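Local coordinates for protein phosphoglycerate dehydrogenase (Lactobacillus plantarum, PDB 3EVT) that probably oxidises 3-phosphoglycerate to 3-phosphohydroxypyruvate with NAD, as a D-isomer-specific 2-hydroxyacid dehydrogenase whose nucleotide-binding domain has a Rossmann-type fold, at residues Met238-Asp242 and His243-Ser247; Trp266-Asp269 and Asp270-Ile273; Val33-Ala36 and Asp37-Gln40; Thr53-Arg57 and Pro58-Leu62. All coordinates share one frame; numbering follows the deposited sequence.

Interaction 1: Met238-Asp242 and His243-Ser247; sequences MTALD and HHQLS
Leu241 and Leu246 both hold CG anti to their own carbonyl carbon, chi1 -67° and -69°, and these torsions bring Leu241 CD2 to within 3.6 Å of Leu246 CB. The two leucines meet beside a Schellman motif that ends helix 234-242. His244, with positive phi, is its C-prime residue. Its backbone N bonds Leu241 O, and Gln245 N reaches back to Ala240 O at 2.7 Å, nearly in line with the C=O bond. Ala240 O takes a second bond from Leu246 N, which comes from above the carbonyl plane at 3.2 Å, so two successive N-H groups converge on one helical carbonyl oxygen. Ala240 CB meets Leu246 CG at 4.0 Å, and Phe214 of helix 211-215 packs on both residues. One step earlier, His243 N bonds Thr239 O at 2.9 Å, and the same oxygen sits over one face of the His243 ring, offset toward its rim. Asp242 turns its carboxylate outward to a salt bridge with Arg268. A water joins the turn to the segment leading into strand 248-251, donating to Leu241 O at 3.1 Å and to Leu246 O at 2.8 Å.

Interaction 2: Trp266-Asp269 and Asp270-Ile273; sequences WQRD and DVLI
Arg268 grips Asp270 side-on, through NE and one terminal nitrogen. Its NE donates to Asp270 OD1 at 3.0 Å and its NH1 to Asp270 OD2 at 2.8 Å, both bonds almost straight. Each carboxylate oxygen offers its syn lone pair, and the guanidinium and carboxylate planes lie only 12° apart, so this bidentate salt bridge is nearly flat. Bends at chi2 and chi3 turn the arginine chain so that NE and NH1 face the carboxylate, while Arg268 CB lies 3.1 Å from Asp270 OD1. Farther along the chain, Ile273 lays CG2 over one face of the Trp266 indole as a CH-pi contact, 4.1 Å from the centroid of the six-membered ring and 22° off its normal. Both pairs lie in the connection that runs into strand 271-273, one of the two edge strands, within this chain, of the parallel Rossmann-type sheet, where the backbone of Leu272 is hydrogen-bonded to Ala249 and Leu251 of strand 248-251. A methionine in place of Arg268 would probably leave the Asp270 carboxylate without its cationic mate and break the tie to Asp242 at the end of helix 234-242. Beyond this shell lies the second subunit: its Arg121 forms a salt bridge with Asp269, and its Gln120 bonds the backbone of Val271 and Ile273.

Interaction 3: Val33-Ala36 and Asp37-Gln40; sequences VTAA and DYDQ
An ST turn at Thr34 lies in the surface loop between strands 26-29 and 41-45 of the five-stranded parallel sheet. Thr34 OG1 accepts from Ala36 N at 2.7 Å, while Thr34 O takes Asp37 N at 2.9 Å from above its carbonyl plane, so OG1 and O of one residue each accept an N-H from farther along the loop. The folding brings Tyr38 back beneath Ala35. With CG anti to its carbonyl carbon, chi1 -69°, the tyrosine ring lies flat under the backbone, and Ala35 CA stands over its centre, 3.4 Å from the centroid and 10° off the ring normal. This close CH-pi contact is widened by Ala35 CB, which rests 3.7 Å from Tyr38 CE2. Val33 approaches differently: its CG2 lies in the ring plane, at the edge, 3.9 Å from Tyr38 CE1. The same methyl also touches Asp37 CB at 3.8 Å, bridging the aromatic edge and the aspartate stem. Asp37 OD2 comes to 3.3 Å from Thr34 CG2, and its charge is met by a salt bridge from Lys28 of strand 26-29. Outward from the turn, Val33 and Tyr38 pack on Leu50 and Tyr38 also on Thr53, both of helix 50-56, whereas Asp37 and Gln40 lie against Leu3 of strand 3-6.

Interaction 4: Thr53-Arg57 and Pro58-Leu62; sequences TILAR and PTNQL
Asn60 starts its run across the end of helix 50-56 with CB, which rests 3.7 Å from Ile54 CG2, the two side chains crossing at about a right angle. CG stands between the backbone N and the carbonyl carbon, chi1 75°, a placement that folds the amide back over the turn. From there the two branches part. ND2 donates to Arg57 O at 2.9 Å, with an N-H...O angle of 157°, and also to a water 3.1 Å away that in turn donates to Leu55 O. OD1 accepts from Leu62 N at 2.9 Å, in the carbonyl plane and on a lone pair, closing an Asx turn; this bond is almost straight at 169°. The backbone N of Asn60 also reaches Arg57 O, at 3.1 Å from above the carbonyl plane, as expected in the type I beta turn from Arg57 to Asn60. That oxygen therefore receives both the side-chain and the backbone N-H of one residue, and both amide ends of Asn60 are engaged. A leucine in its place would probably leave Leu62 N without its acceptor and Arg57 O with one donor fewer, setting the turn free to shift. Beyond the amide, Leu55 CD2 touches Leu62 CD2 at 3.9 Å. Asp39, in the loop before strand 41-45, forms a salt bridge with Arg57 and a hydrogen bond with Thr59, while Ile54 packs on Ile41 and Leu62 on Met44 of that strand, and Leu55 turns to Ala79 and Leu80 of helix 77-82.

Overall arrangement
The four contacts form two pairs on opposite sides of the chain's centre. Along the sequence interaction 3 comes first, then 4, 1 and 2. Interactions 3 and 4, centres about 10 Å apart, flank strand 41-45 of the five-stranded parallel sheet and are tied through Asp39. Interactions 1 and 2, centres about 13 Å apart, are joined through Asp242 and Arg268; interaction 1 ends where strand 248-251 begins, and interaction 2 runs into the neighbouring strand 271-273 of the seven-stranded sheet, in the domain assigned by family to NAD binding. The pairs stand 60 to 66 Å apart between centres, consistent with the two-domain build of this family; interaction 2 also meets the second subunit.

Interaction 1: Met238-Asp242 and His243-Ser247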
loop_
_atom_site.group_PDB
_atom_site.type_symbol
_atom_site.label_atom_id
_atom_site.label_comp_id
_atom_site.label_asym_id
_atom_site.label_seq_id
_atom_site.Cartn_x
_atom_site.Cartn_y
_atom_site.Cartn_z
ATOM N N MET A 238 -1.957 -22.000 18.417
ATOM C CA MET A 238 -0.868 -21.864 19.365
ATOM C C MET A 238 0.186 -22.956 19.199
ATOM O O MET A 238 1.387 -22.664 19.286
ATOM C CB MET A 238 -1.383 -21.747 20.803
ATOM C CG MET A 238 -2.078 -20.373 21.068
ATOM S SD MET A 238 -2.479 -20.123 22.805
ATOM C CE MET A 238 -3.874 -21.237 22.828
ATOM N N THR A 239 -0.250 -24.188 18.899
ATOM C CA THR A 239 0.712 -25.249 18.643
ATOM C C THR A 239 1.452 -25.128 17.282
ATOM O O THR A 239 2.667 -25.380 17.208
ATOM C CB THR A 239 0.164 -26.691 19.046
ATOM O OG1 THR A 239 -0.804 -27.128 18.119
ATOM C CG2 THR A 239 -0.533 -26.650 20.424
ATOM N N ALA A 240 0.766 -24.645 16.243
ATOM C CA ALA A 240 1.433 -24.329 14.947
ATOM C C ALA A 240 2.524 -23.262 15.085
ATOM O O ALA A 240 3.555 -23.339 14.415
ATOM C CB ALA A 240 0.444 -23.881 13.920
ATOM N N LEU A 241 2.274 -22.261 15.924
ATOM C CA LEU A 241 3.274 -21.255 16.260
ATOM C C LEU A 241 4.356 -21.838 17.126
ATOM O O LEU A 241 5.525 -21.534 16.964
ATOM C CB LEU A 241 2.613 -20.080 16.978
ATOM C CG LEU A 241 1.646 -19.258 16.101
ATOM C CD1 LEU A 241 0.638 -18.447 16.945
ATOM C CD2 LEU A 241 2.432 -18.362 15.083
ATOM N N ASP A 242 3.979 -22.705 18.040
ATOM C CA ASP A 242 4.989 -23.365 18.855
ATOM C C ASP A 242 5.990 -24.146 18.011
ATOM O O ASP A 242 7.196 -24.058 18.253
ATOM C CB ASP A 242 4.348 -24.257 19.925
ATOM C CG ASP A 242 3.858 -23.456 21.094
ATOM O OD1 ASP A 242 4.260 -22.280 21.215
ATOM O OD2 ASP A 242 3.064 -23.993 21.878
ATOM N N HIS A 243 5.493 -24.888 17.019
ATOM C CA HIS A 243 6.366 -25.695 16.142
ATOM C C HIS A 243 6.805 -24.984 14.853
ATOM O O HIS A 243 7.162 -25.646 13.877
ATOM C CB HIS A 243 5.669 -27.008 15.776
ATOM C CG HIS A 243 5.190 -27.781 16.966
ATOM N ND1 HIS A 243 4.106 -28.633 16.919
ATOM C CD2 HIS A 243 5.634 -27.806 18.248
ATOM C CE1 HIS A 243 3.910 -29.162 18.115
ATOM N NE2 HIS A 243 4.818 -28.672 18.943
ATOM N N HIS A 244 6.733 -23.648 14.841
ATOM C CA HIS A 244 7.145 -22.844 13.710
ATOM C C HIS A 244 6.558 -23.300 12.413
ATOM O O HIS A 244 7.249 -23.252 11.395
ATOM C CB HIS A 244 8.651 -22.898 13.577
ATOM C CG HIS A 244 9.350 -22.690 14.876
ATOM N ND1 HIS A 244 9.357 -21.471 15.519
ATOM C CD2 HIS A 244 10.019 -23.547 15.685
ATOM C CE1 HIS A 244 10.022 -21.577 16.659
ATOM N NE2 HIS A 244 10.423 -22.830 16.791
ATOM N N GLN A 245 5.318 -23.776 12.428
ATOM C CA GLN A 245 4.604 -24.030 11.187
ATOM C C GLN A 245 4.071 -22.681 10.682
ATOM O O GLN A 245 3.761 -22.515 9.496
ATOM C CB GLN A 245 3.447 -25.014 11.419
ATOM C CG GLN A 245 3.754 -26.463 11.073
ATOM C CD GLN A 245 2.792 -27.487 11.749
ATOM O OE1 GLN A 245 2.156 -27.203 12.786
ATOM N NE2 GLN A 245 2.693 -28.690 11.154
ATOM N N LEU A 246 3.944 -21.738 11.615
ATOM C CA LEU A 246 3.478 -20.367 11.342
ATOM C C LEU A 246 4.486 -19.429 11.996
ATOM O O LEU A 246 4.975 -19.723 13.089
ATOM C CB LEU A 246 2.106 -20.118 11.978
ATOM C CG LEU A 246 0.848 -20.821 11.455
ATOM C CD1 LEU A 246 -0.412 -20.221 12.071
ATOM C CD2 LEU A 246 0.757 -20.740 9.944
ATOM N N SER A 247 4.764 -18.281 11.376
ATOM C CA SER A 247 5.677 -17.312 12.021
ATOM C C SER A 247 4.973 -16.348 12.995
ATOM O O SER A 247 5.580 -15.921 13.972
ATOM C CB SER A 247 6.463 -16.495 10.995
ATOM O OG SER A 247 5.627 -16.010 9.952
HETATM O O HOH W 1 6.913 -19.468 15.152
#

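Interaction 2: Trp266-Asp269 and Asp270-Ile273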
loop_
_atom_site.group_PDB
_atom_site.type_symbol
_atom_site.label_atom_id
_atom_site.label_comp_id
_atom_site.label_asym_id
_atom_site.label_seq_id
_atom_site.Cartn_x
_atom_site.Cartn_y
_atom_site.Cartn_z
ATOM N N TRP A 266 -3.357 -13.713 24.643
ATOM C CA TRP A 266 -2.856 -12.355 24.952
ATOM C C TRP A 266 -1.383 -12.293 25.356
ATOM O O TRP A 266 -0.717 -11.292 25.094
ATOM C CB TRP A 266 -3.613 -11.711 26.102
ATOM C CG TRP A 266 -5.087 -11.337 25.887
ATOM C CD1 TRP A 266 -6.179 -12.007 26.378
ATOM C CD2 TRP A 266 -5.606 -10.159 25.222
ATOM N NE1 TRP A 266 -7.331 -11.320 26.048
ATOM C CE2 TRP A 266 -7.006 -10.190 25.345
ATOM C CE3 TRP A 266 -5.013 -9.082 24.551
ATOM C CZ2 TRP A 266 -7.835 -9.193 24.811
ATOM C CZ3 TRP A 266 -5.829 -8.088 24.016
ATOM C CH2 TRP A 266 -7.237 -8.167 24.128
ATOM N N GLN A 267 -0.912 -13.317 26.072
ATOM C CA GLN A 267 0.454 -13.312 26.595
ATOM C C GLN A 267 1.502 -13.642 25.556
ATOM O O GLN A 267 2.672 -13.526 25.865
ATOM C CB GLN A 267 0.642 -14.324 27.752
ATOM C CG GLN A 267 -0.635 -14.909 28.311
ATOM C CD GLN A 267 -1.278 -14.000 29.369
ATOM O OE1 GLN A 267 -0.598 -13.113 29.930
ATOM N NE2 GLN A 267 -2.597 -14.202 29.632
ATOM N N ARG A 268 1.115 -14.062 24.343
ATOM C CA ARG A 268 2.112 -14.344 23.294
ATOM C C ARG A 268 2.679 -13.038 22.670
ATOM O O ARG A 268 1.953 -12.032 22.535
ATOM C CB ARG A 268 1.509 -15.219 22.213
ATOM C CG ARG A 268 0.454 -16.261 22.712
ATOM C CD ARG A 268 0.865 -17.722 22.509
ATOM N NE ARG A 268 1.808 -17.992 21.411
ATOM C CZ ARG A 268 2.371 -19.192 21.187
ATOM N NH1 ARG A 268 3.233 -19.371 20.187
ATOM N NH2 ARG A 268 2.060 -20.234 21.956
ATOM N N ASP A 269 3.972 -13.055 22.325
ATOM C CA ASP A 269 4.586 -11.989 21.528
ATOM C C ASP A 269 4.417 -12.194 20.015
ATOM O O ASP A 269 4.834 -11.360 19.232
ATOM C CB ASP A 269 6.073 -11.863 21.867
ATOM C CG ASP A 269 6.298 -11.184 23.216
ATOM O OD1 ASP A 269 5.329 -10.617 23.784
ATOM O OD2 ASP A 269 7.450 -11.183 23.700
ATOM N N ASP A 270 3.799 -13.294 19.618
ATOM C CA ASP A 270 3.718 -13.651 18.212
ATOM C C ASP A 270 2.268 -13.677 17.723
ATOM O O ASP A 270 1.984 -14.207 16.641
ATOM C CB ASP A 270 4.402 -15.007 17.933
ATOM C CG ASP A 270 3.754 -16.163 18.684
ATOM O OD1 ASP A 270 2.799 -15.923 19.441
ATOM O OD2 ASP A 270 4.225 -17.313 18.545
ATOM N N VAL A 271 1.364 -13.115 18.532
ATOM C CA VAL A 271 -0.027 -12.983 18.105
ATOM C C VAL A 271 -0.451 -11.555 18.398
ATOM O O VAL A 271 -0.234 -11.070 19.522
ATOM C CB VAL A 271 -0.968 -14.004 18.801
ATOM C CG1 VAL A 271 -2.408 -13.857 18.314
ATOM C CG2 VAL A 271 -0.496 -15.401 18.560
ATOM N N LEU A 272 -0.996 -10.859 17.400
ATOM C CA LEU A 272 -1.397 -9.466 17.624
ATOM C C LEU A 272 -2.884 -9.444 17.703
ATOM O O LEU A 272 -3.527 -9.648 16.700
ATOM C CB LEU A 272 -0.988 -8.557 16.450
ATOM C CG LEU A 272 0.430 -8.644 15.852
ATOM C CD1 LEU A 272 0.703 -7.652 14.674
ATOM C CD2 LEU A 272 1.446 -8.497 16.930
ATOM N N ILE A 273 -3.438 -9.178 18.877
ATOM C CA ILE A 273 -4.874 -9.199 19.059
ATOM C C ILE A 273 -5.373 -7.784 18.842
ATOM O O ILE A 273 -4.878 -6.843 19.485
ATOM C CB ILE A 273 -5.266 -9.641 20.545
ATOM C CG1 ILE A 273 -4.586 -10.941 20.918
ATOM C CG2 ILE A 273 -6.799 -9.796 20.694
ATOM C CD1 ILE A 273 -5.097 -12.153 20.110
#

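Interaction 3: Val33-Ala36 and Asp37-Gln40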
loop_
_atom_site.group_PDB
_atom_site.type_symbol
_atom_site.label_atom_id
_atom_site.label_comp_id
_atom_site.label_asym_id
_atom_site.label_seq_id
_atom_site.Cartn_x
_atom_site.Cartn_y
_atom_site.Cartn_z
ATOM N N VAL A 33 -28.746 28.543 -4.932
ATOM C CA VAL A 33 -28.573 28.581 -6.397
ATOM C C VAL A 33 -29.743 29.334 -7.056
ATOM O O VAL A 33 -30.721 29.678 -6.400
ATOM C CB VAL A 33 -28.406 27.170 -7.012
ATOM C CG1 VAL A 33 -29.363 26.235 -6.377
ATOM C CG2 VAL A 33 -28.623 27.207 -8.528
ATOM N N THR A 34 -29.632 29.621 -8.346
ATOM C CA THR A 34 -30.680 30.365 -9.032
ATOM C C THR A 34 -30.530 30.001 -10.477
ATOM O O THR A 34 -29.499 29.460 -10.852
ATOM C CB THR A 34 -30.438 31.859 -9.023
ATOM O OG1 THR A 34 -29.999 32.230 -10.331
ATOM C CG2 THR A 34 -29.392 32.258 -7.995
ATOM N N ALA A 35 -31.512 30.324 -11.308
ATOM C CA ALA A 35 -31.463 29.824 -12.681
ATOM C C ALA A 35 -30.417 30.554 -13.490
ATOM O O ALA A 35 -30.068 30.142 -14.590
ATOM C CB ALA A 35 -32.803 29.923 -13.346
ATOM N N ALA A 36 -29.908 31.649 -12.939
ATOM C CA ALA A 36 -28.811 32.349 -13.584
ATOM C C ALA A 36 -27.541 31.503 -13.448
ATOM O O ALA A 36 -26.688 31.494 -14.339
ATOM C CB ALA A 36 -28.613 33.695 -12.956
ATOM N N ASP A 37 -27.437 30.784 -12.332
ATOM C CA ASP A 37 -26.315 29.857 -12.109
ATOM C C ASP A 37 -26.306 28.654 -13.060
ATOM O O ASP A 37 -25.257 28.223 -13.495
ATOM C CB ASP A 37 -26.296 29.386 -10.649
ATOM C CG ASP A 37 -26.006 30.524 -9.681
ATOM O OD1 ASP A 37 -25.132 31.362 -10.001
ATOM O OD2 ASP A 37 -26.651 30.588 -8.616
ATOM N N TYR A 38 -27.481 28.133 -13.394
ATOM C CA TYR A 38 -27.594 26.836 -14.047
ATOM C C TYR A 38 -26.485 26.484 -15.053
ATOM O O TYR A 38 -25.892 25.409 -14.988
ATOM C CB TYR A 38 -28.966 26.696 -14.712
ATOM C CG TYR A 38 -30.143 26.578 -13.755
ATOM C CD1 TYR A 38 -29.976 26.740 -12.393
ATOM C CD2 TYR A 38 -31.420 26.340 -14.232
ATOM C CE1 TYR A 38 -31.046 26.645 -11.534
ATOM C CE2 TYR A 38 -32.502 26.251 -13.387
ATOM C CZ TYR A 38 -32.314 26.402 -12.039
ATOM O OH TYR A 38 -33.392 26.303 -11.177
ATOM N N ASP A 39 -26.218 27.355 -16.012
ATOM C CA ASP A 39 -25.290 26.962 -17.070
ATOM C C ASP A 39 -23.826 27.150 -16.618
ATOM O O ASP A 39 -22.893 26.874 -17.354
ATOM C CB ASP A 39 -25.604 27.706 -18.382
ATOM C CG ASP A 39 -26.927 27.252 -19.011
ATOM O OD1 ASP A 39 -27.605 26.389 -18.398
ATOM O OD2 ASP A 39 -27.285 27.743 -20.117
ATOM N N GLN A 40 -23.673 27.615 -15.382
ATOM C CA GLN A 40 -22.386 27.791 -14.723
ATOM C C GLN A 40 -21.857 26.512 -14.032
ATOM O O GLN A 40 -20.640 26.305 -13.905
ATOM C CB GLN A 40 -22.574 28.817 -13.629
ATOM C CG GLN A 40 -23.040 30.148 -14.138
ATOM C CD GLN A 40 -22.004 30.673 -15.050
ATOM O OE1 GLN A 40 -21.182 31.532 -14.664
ATOM N NE2 GLN A 40 -21.967 30.111 -16.256
#

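Interaction 4: Thr53-Arg57 and Pro58-Leu62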
loop_
_atom_site.group_PDB
_atom_site.type_symbol
_atom_site.label_atom_id
_atom_site.label_comp_id
_atom_site.label_asym_id
_atom_site.label_seq_id
_atom_site.Cartn_x
_atom_site.Cartn_y
_atom_site.Cartn_z
ATOM N N THR A 53 -33.315 19.520 -14.232
ATOM C CA THR A 53 -33.508 20.857 -14.824
ATOM C C THR A 53 -32.318 21.191 -15.731
ATOM O O THR A 53 -32.483 21.403 -16.941
ATOM C CB THR A 53 -33.587 21.943 -13.763
ATOM O OG1 THR A 53 -34.441 21.518 -12.698
ATOM C CG2 THR A 53 -34.115 23.218 -14.371
ATOM N N ILE A 54 -31.118 21.186 -15.133
ATOM C CA ILE A 54 -29.853 21.521 -15.813
ATOM C C ILE A 54 -29.637 20.742 -17.124
ATOM O O ILE A 54 -29.358 21.336 -18.192
ATOM C CB ILE A 54 -28.674 21.349 -14.827
ATOM C CG1 ILE A 54 -28.764 22.417 -13.741
ATOM C CG2 ILE A 54 -27.346 21.512 -15.519
ATOM C CD1 ILE A 54 -27.916 22.132 -12.527
ATOM N N LEU A 55 -29.812 19.425 -17.061
ATOM C CA LEU A 55 -29.602 18.584 -18.240
ATOM C C LEU A 55 -30.597 18.879 -19.357
ATOM O O LEU A 55 -30.312 18.641 -20.520
ATOM C CB LEU A 55 -29.654 17.086 -17.892
ATOM C CG LEU A 55 -28.512 16.466 -17.057
ATOM C CD1 LEU A 55 -28.743 14.970 -16.880
ATOM C CD2 LEU A 55 -27.133 16.712 -17.676
ATOM N N ALA A 56 -31.763 19.407 -18.997
ATOM C CA ALA A 56 -32.776 19.829 -19.993
ATOM C C ALA A 56 -32.329 20.986 -20.926
ATOM O O ALA A 56 -32.730 21.059 -22.085
ATOM C CB ALA A 56 -34.120 20.191 -19.272
ATOM N N ARG A 57 -31.509 21.880 -20.388
ATOM C CA ARG A 57 -30.993 23.034 -21.106
ATOM C C ARG A 57 -29.881 22.644 -22.089
ATOM O O ARG A 57 -28.795 22.217 -21.678
ATOM C CB ARG A 57 -30.455 24.026 -20.086
ATOM C CG ARG A 57 -31.365 24.182 -18.898
ATOM C CD ARG A 57 -30.790 25.100 -17.842
ATOM N NE ARG A 57 -30.233 26.316 -18.416
ATOM C CZ ARG A 57 -30.793 27.524 -18.367
ATOM N NH1 ARG A 57 -31.977 27.729 -17.790
ATOM N NH2 ARG A 57 -30.153 28.547 -18.914
ATOM N N PRO A 58 -30.120 22.817 -23.397
ATOM C CA PRO A 58 -29.042 22.327 -24.270
ATOM C C PRO A 58 -27.773 23.223 -24.187
ATOM O O PRO A 58 -26.799 23.010 -24.915
ATOM C CB PRO A 58 -29.695 22.336 -25.686
ATOM C CG PRO A 58 -30.825 23.370 -25.591
ATOM C CD PRO A 58 -31.053 23.717 -24.111
ATOM N N THR A 59 -27.817 24.208 -23.294
ATOM C CA THR A 59 -26.729 25.119 -23.045
ATOM C C THR A 59 -26.013 24.924 -21.659
ATOM O O THR A 59 -25.274 25.807 -21.204
ATOM C CB THR A 59 -27.297 26.527 -23.075
ATOM O OG1 THR A 59 -28.411 26.570 -22.171
ATOM C CG2 THR A 59 -27.769 26.891 -24.524
ATOM N N ASN A 60 -26.237 23.790 -20.997
ATOM C CA ASN A 60 -25.624 23.550 -19.695
ATOM C C ASN A 60 -24.161 23.193 -19.924
ATOM O O ASN A 60 -23.786 22.833 -21.034
ATOM C CB ASN A 60 -26.362 22.448 -18.924
ATOM C CG ASN A 60 -26.069 21.054 -19.444
ATOM O OD1 ASN A 60 -25.084 20.423 -19.063
ATOM N ND2 ASN A 60 -26.965 20.535 -20.252
ATOM N N GLN A 61 -23.349 23.241 -18.880
ATOM C CA GLN A 61 -21.957 22.821 -19.006
ATOM C C GLN A 61 -21.586 21.758 -17.998
ATOM O O GLN A 61 -20.464 21.761 -17.465
ATOM C CB GLN A 61 -21.059 24.017 -18.825
ATOM C CG GLN A 61 -21.345 25.090 -19.840
ATOM C CD GLN A 61 -20.326 26.184 -19.781
ATOM O OE1 GLN A 61 -19.201 26.022 -20.296
ATOM N NE2 GLN A 61 -20.684 27.300 -19.134
ATOM N N LEU A 62 -22.512 20.851 -17.712
ATOM C CA LEU A 62 -22.253 19.894 -16.636
ATOM C C LEU A 62 -21.272 18.863 -17.136
ATOM O O LEU A 62 -21.416 18.328 -18.249
ATOM C CB LEU A 62 -23.533 19.226 -16.130
ATOM C CG LEU A 62 -23.407 18.263 -14.955
ATOM C CD1 LEU A 62 -23.046 19.012 -13.673
ATOM C CD2 LEU A 62 -24.713 17.431 -14.747
HETATM O O HOH W 2 -28.043 17.717 -21.140
#